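Local coordinates for protein carboxyvinyl-carboxyphosphonate phosphorylmutase (Bacillus anthracis, PDB 4IQD) that is an enzyme of a lyase and mutase family with a TIM-barrel fold, modelled here with pyruvic acid bound, at residues K139-T142 / T143-V147. Sequence-based numbering, arbitrary orientation.
Sequences KLVT and TEELV
A capping box at the start of helix 143-156 joins Thr142, the N-cap residue, to Glu145 three positions on, each side chain serving the other's backbone. The threonine hydroxyl, held between its own backbone N and carbonyl carbon (chi1 58°), accepts from Glu145 N; Thr142 OG1 lies 3.1 Å from Glu145 N. In return the glutamate folds back across the threonine at about a right angle, and Glu145 OE1 takes two hydrogen bonds. Thr142 N donates to Glu145 OE1 over 3.3 Å, coming from well above the carboxylate plane on a fairly straight path (161°). Thr142 OG1 donates to the anti lone pair of Glu145 OE1, 3.1 Å away. Two donors on one oxygen should help to hold the carboxylate's orientation, and its negative charge near the helix N-terminus would probably be favourable. Val141 lies against the side chain of Glu145, its CB 3.5 Å from Glu145 CD, with CG1 beside OE2 and CG2 beside CB of the glutamate. Val141 O is hydrogen-bonded by Arg180 NH2 of helix 174-187, whose Ala183 and Tyr184 also touch Thr143. Reciprocal bonding of this kind is the classic N-terminal capping box, formed here where a surface loop after strand 120-124 enters the next helix of the TIM barrel.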
ATOM      1  N   LYS A 139       0.540   4.372 -30.617  1.00 37.70           N
ATOM      2  CA  LYS A 139       0.205   3.362 -31.606  1.00 37.25           C
ATOM      3  C   LYS A 139      -0.415   2.137 -30.949  1.00 34.47           C
ATOM      4  O   LYS A 139      -0.190   1.870 -29.771  1.00 36.84           O
ATOM      5  CB  LYS A 139       1.436   2.958 -32.410  1.00 42.11           C
ATOM      6  CG  LYS A 139       2.344   1.987 -31.695  1.00 47.99           C
ATOM      7  CD  LYS A 139       2.994   1.037 -32.684  1.00 53.88           C
ATOM      8  CE  LYS A 139       3.857   1.785 -33.687  1.00 58.38           C
ATOM      9  NZ  LYS A 139       4.526   0.856 -34.644  1.00 60.42           N
ATOM     10  N   LEU A 140      -1.200   1.399 -31.725  1.00 30.10           N
ATOM     11  CA  LEU A 140      -1.889   0.219 -31.223  1.00 25.33           C
ATOM     12  C   LEU A 140      -1.446  -1.008 -31.995  1.00 24.35           C
ATOM     13  O   LEU A 140      -0.878  -0.895 -33.080  1.00 23.53           O
ATOM     14  CB  LEU A 140      -3.395   0.382 -31.391  1.00 22.47           C
ATOM     15  CG  LEU A 140      -4.006   1.677 -30.865  1.00 30.47           C
ATOM     16  CD1 LEU A 140      -5.457   1.755 -31.276  1.00 31.09           C
ATOM     17  CD2 LEU A 140      -3.868   1.761 -29.353  1.00 32.44           C
ATOM     18  N   VAL A 141      -1.712  -2.181 -31.436  1.00 22.83           N
ATOM     19  CA  VAL A 141      -1.453  -3.424 -32.141  1.00 22.36           C
ATOM     20  C   VAL A 141      -2.580  -3.651 -33.126  1.00 27.62           C
ATOM     21  O   VAL A 141      -3.611  -2.980 -33.064  1.00 25.07           O
ATOM     22  CB  VAL A 141      -1.398  -4.623 -31.186  1.00 24.28           C
ATOM     23  CG1 VAL A 141      -0.328  -4.415 -30.130  1.00 23.45           C
ATOM     24  CG2 VAL A 141      -2.760  -4.856 -30.543  1.00 24.96           C
ATOM     25  N   THR A 142      -2.387  -4.594 -34.039  1.00 28.99           N
ATOM     26  CA  THR A 142      -3.428  -4.918 -34.995  1.00 27.91           C
ATOM     27  C   THR A 142      -4.613  -5.505 -34.255  1.00 28.12           C
ATOM     28  O   THR A 142      -4.479  -5.988 -33.130  1.00 27.96           O
ATOM     29  CB  THR A 142      -2.950  -5.930 -36.037  1.00 30.43           C
ATOM     30  OG1 THR A 142      -2.517  -7.124 -35.376  1.00 33.27           O
ATOM     31  CG2 THR A 142      -1.802  -5.356 -36.840  1.00 32.58           C
ATOM     32  N   THR A 143      -5.775  -5.451 -34.890  1.00 23.50           N
ATOM     33  CA  THR A 143      -6.979  -6.012 -34.308  1.00 22.59           C
ATOM     34  C   THR A 143      -6.785  -7.496 -34.019  1.00 24.27           C
ATOM     35  O   THR A 143      -7.160  -7.976 -32.952  1.00 26.30           O
ATOM     36  CB  THR A 143      -8.185  -5.813 -35.235  1.00 23.87           C
ATOM     37  OG1 THR A 143      -8.328  -4.419 -35.533  1.00 26.25           O
ATOM     38  CG2 THR A 143      -9.453  -6.314 -34.571  1.00 26.18           C
ATOM     39  N   GLU A 144      -6.180  -8.205 -34.967  1.00 27.43           N
ATOM     40  CA  GLU A 144      -5.905  -9.632 -34.823  1.00 28.95           C
ATOM     41  C   GLU A 144      -5.011  -9.900 -33.627  1.00 29.08           C
ATOM     42  O   GLU A 144      -5.167 -10.900 -32.925  1.00 31.79           O
ATOM     43  CB  GLU A 144      -5.225 -10.173 -36.080  1.00 33.53           C
ATOM     44  CG  GLU A 144      -4.624 -11.561 -35.908  1.00 40.04           C
ATOM     45  CD  GLU A 144      -3.761 -11.977 -37.080  1.00 48.60           C
ATOM     46  OE1 GLU A 144      -2.755 -11.287 -37.356  1.00 53.33           O
ATOM     47  OE2 GLU A 144      -4.089 -12.993 -37.727  1.00 50.39           O
ATOM     48  N   GLU A 145      -4.073  -8.989 -33.400  1.00 26.65           N
ATOM     49  CA  GLU A 145      -3.099  -9.143 -32.337  1.00 25.49           C
ATOM     50  C   GLU A 145      -3.771  -9.276 -30.972  1.00 23.62           C
ATOM     51  O   GLU A 145      -3.380 -10.118 -30.167  1.00 20.58           O
ATOM     52  CB  GLU A 145      -2.121  -7.969 -32.353  1.00 32.87           C
ATOM     53  CG  GLU A 145      -0.671  -8.366 -32.147  1.00 40.73           C
ATOM     54  CD  GLU A 145       0.299  -7.290 -32.604  1.00 47.07           C
ATOM     55  OE1 GLU A 145       0.081  -6.712 -33.695  1.00 48.54           O
ATOM     56  OE2 GLU A 145       1.274  -7.019 -31.869  1.00 46.70           O
ATOM     57  N   LEU A 146      -4.790  -8.461 -30.717  1.00 24.76           N
ATOM     58  CA  LEU A 146      -5.541  -8.575 -29.471  1.00 23.21           C
ATOM     59  C   LEU A 146      -6.503  -9.753 -29.528  1.00 24.14           C
ATOM     60  O   LEU A 146      -6.731 -10.427 -28.525  1.00 23.76           O
ATOM     61  CB  LEU A 146      -6.311  -7.293 -29.146  1.00 21.45           C
ATOM     62  CG  LEU A 146      -6.965  -7.346 -27.759  1.00 21.33           C
ATOM     63  CD1 LEU A 146      -5.918  -7.637 -26.695  1.00 22.49           C
ATOM     64  CD2 LEU A 146      -7.726  -6.082 -27.417  1.00 23.55           C
ATOM     65  N   VAL A 147      -7.061  -9.990 -30.710  1.00 25.77           N
ATOM     66  CA  VAL A 147      -8.001 -11.082 -30.923  1.00 25.87           C
ATOM     67  C   VAL A 147      -7.406 -12.408 -30.478  1.00 27.76           C
ATOM     68  O   VAL A 147      -8.042 -13.175 -29.758  1.00 32.62           O
ATOM     69  CB  VAL A 147      -8.430 -11.165 -32.404  1.00 26.17           C
ATOM     70  CG1 VAL A 147      -8.892 -12.572 -32.768  1.00 25.35           C
ATOM     71  CG2 VAL A 147      -9.520 -10.143 -32.696  1.00 26.72           C
TER